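Local coordinates for molybdenum ABC transporter, periplasmic molybdenum-binding protein (Vibrio cholerae, PDB 4RXL) that binds tungstate and probably serves as the periplasmic molybdate- and tungstate-binding component of an ABC transporter, at residues G127-Q132 with Q193-P198. Numbering follows the deposited sequence.
Sequences GMYAKQ and QPIRYP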
# COMPACT_ATOMS: atom_id res chain seq x y z
N GLY A 127 3.03 7.20 -0.31
CA GLY A 127 3.52 8.59 -0.31
C GLY A 127 3.34 9.29 -1.65
O GLY A 127 3.00 10.48 -1.69
N MET A 128 3.64 8.60 -2.75
CA MET A 128 3.45 9.15 -4.09
C MET A 128 1.98 9.49 -4.35
O MET A 128 1.67 10.59 -4.87
CB MET A 128 3.94 8.20 -5.17
CG MET A 128 5.44 7.89 -5.14
SD MET A 128 6.04 6.51 -6.20
CE MET A 128 5.56 7.08 -7.82
N TYR A 129 1.07 8.58 -3.97
CA TYR A 129 -0.36 8.85 -4.14
C TYR A 129 -0.80 10.00 -3.23
O TYR A 129 -1.58 10.83 -3.65
CB TYR A 129 -1.21 7.63 -3.79
CG TYR A 129 -1.01 6.38 -4.64
CD1 TYR A 129 -1.23 6.38 -6.02
CD2 TYR A 129 -0.70 5.18 -4.03
CE1 TYR A 129 -1.10 5.20 -6.77
CE2 TYR A 129 -0.56 4.01 -4.77
CZ TYR A 129 -0.73 4.03 -6.13
OH TYR A 129 -0.60 2.83 -6.83
N ALA A 130 -0.30 10.04 -2.01
CA ALA A 130 -0.56 11.19 -1.12
C ALA A 130 -0.14 12.53 -1.70
O ALA A 130 -0.90 13.52 -1.69
CB ALA A 130 0.11 10.97 0.22
N LYS A 131 1.07 12.57 -2.24
CA LYS A 131 1.56 13.80 -2.83
C LYS A 131 0.70 14.24 -4.00
O LYS A 131 0.35 15.42 -4.09
CB LYS A 131 3.01 13.62 -3.28
CG LYS A 131 3.60 14.91 -3.81
CD LYS A 131 5.06 14.75 -4.19
CE LYS A 131 5.51 15.95 -4.97
NZ LYS A 131 6.97 15.88 -5.26
N GLN A 132 0.34 13.28 -4.86
CA GLN A 132 -0.60 13.56 -5.98
C GLN A 132 -1.90 14.20 -5.48
O GLN A 132 -2.35 15.21 -6.02
CB GLN A 132 -0.90 12.30 -6.78
CG GLN A 132 0.25 11.75 -7.62
CD GLN A 132 0.00 10.36 -8.21
OE1 GLN A 132 -1.03 9.73 -8.01
NE2 GLN A 132 0.98 9.86 -8.93
N GLN A 193 -3.35 8.83 -9.25
CA GLN A 193 -3.41 7.71 -10.14
C GLN A 193 -4.15 6.56 -9.48
O GLN A 193 -4.02 6.32 -8.31
CB GLN A 193 -2.01 7.27 -10.53
CG GLN A 193 -1.37 8.13 -11.61
CD GLN A 193 -2.04 7.98 -12.97
OE1 GLN A 193 -2.70 8.89 -13.45
NE2 GLN A 193 -1.91 6.81 -13.55
N PRO A 194 -4.94 5.84 -10.26
CA PRO A 194 -5.62 4.67 -9.71
C PRO A 194 -4.65 3.71 -9.01
O PRO A 194 -3.61 3.36 -9.56
CB PRO A 194 -6.26 4.02 -10.94
CG PRO A 194 -6.40 5.12 -11.94
CD PRO A 194 -5.26 6.07 -11.68
N ILE A 195 -4.98 3.32 -7.79
CA ILE A 195 -4.13 2.43 -7.00
C ILE A 195 -4.35 0.99 -7.40
O ILE A 195 -5.46 0.48 -7.33
CB ILE A 195 -4.43 2.59 -5.52
CG1 ILE A 195 -4.21 4.04 -5.12
CG2 ILE A 195 -3.57 1.63 -4.69
CD1 ILE A 195 -4.93 4.43 -3.85
N ARG A 196 -3.29 0.36 -7.90
CA ARG A 196 -3.35 -0.98 -8.46
C ARG A 196 -2.13 -1.73 -7.98
O ARG A 196 -1.04 -1.16 -7.89
CB ARG A 196 -3.34 -0.94 -9.98
CG ARG A 196 -4.49 -0.16 -10.59
CD ARG A 196 -5.81 -0.92 -10.51
NE ARG A 196 -6.91 -0.16 -11.13
CZ ARG A 196 -7.66 0.77 -10.53
NH1 ARG A 196 -8.60 1.37 -11.24
NH2 ARG A 196 -7.48 1.12 -9.24
N TYR A 197 -2.33 -3.00 -7.62
CA TYR A 197 -1.29 -3.89 -7.11
C TYR A 197 -0.91 -4.96 -8.11
O TYR A 197 -1.63 -5.94 -8.26
CB TYR A 197 -1.80 -4.63 -5.86
CG TYR A 197 -1.99 -3.76 -4.66
CD1 TYR A 197 -3.08 -2.97 -4.55
CD2 TYR A 197 -1.07 -3.77 -3.58
CE1 TYR A 197 -3.27 -2.14 -3.45
CE2 TYR A 197 -1.27 -2.98 -2.47
CZ TYR A 197 -2.38 -2.18 -2.39
OH TYR A 197 -2.59 -1.35 -1.30
N PRO A 198 0.19 -4.79 -8.81
CA PRO A 198 0.66 -5.89 -9.64
C PRO A 198 1.31 -7.01 -8.84
O PRO A 198 1.94 -6.79 -7.82
CB PRO A 198 1.70 -5.24 -10.55
CG PRO A 198 2.17 -4.06 -9.80
CD PRO A 198 1.03 -3.59 -8.94
O HOH W 1 -0.49 2.29 -9.57
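Y129, on helix 125-137, and Q193, on the segment that leads into strand 195-201, form the closest backbone approach of the two segments, with 6.8 Å between their CA atoms. The fold is the two-lobed one of a periplasmic solute-binding protein of the ModA family. Helix 125-137 belongs to the lobe with the small parallel sheet (116-119, 147-150) and starts at the tungstate pocket. Strand 195-201 lies in the mixed sheet, antiparallel to strands 55-57 and 78-91, so the contact joins the two parts of the fold.

The Y129 ring carries most of the contact. Its CG lies anti to the carbonyl carbon (chi1 -62°), and the ring reaches from the helix to I195. I195 CG1 sits over the centre of one face of the Y129 ring, 3.5 Å from its centroid. This is a CH-pi contact, only 8° off the ring normal. The carbonyl O of Q193 approaches the ring obliquely, 3.5 Å from Y129 CE1.

The Y129 hydroxyl is held at two points. It hydrogen bonds to A59 O, and a water in the ring plane donates to Y129 OH at 2.8 Å. The same water donates a longer bond to P194 O, bridging the hydroxyl to the P194 carbonyl. These partners should fix the position of the phenol. Y171, a tungstate-pocket residue, also packs against both Y129 and I195, and the Y129 side chain lies about 5 Å from the bound tungstate.

Toward the solvent side, Q132 runs extended beyond CG, which carries its amide to the Q193 backbone. Q193 N donates to Q132 OE1 at 2.8 Å; the bond is nearly straight at N-H (168°), with the donor tilted out of the carbonyl plane.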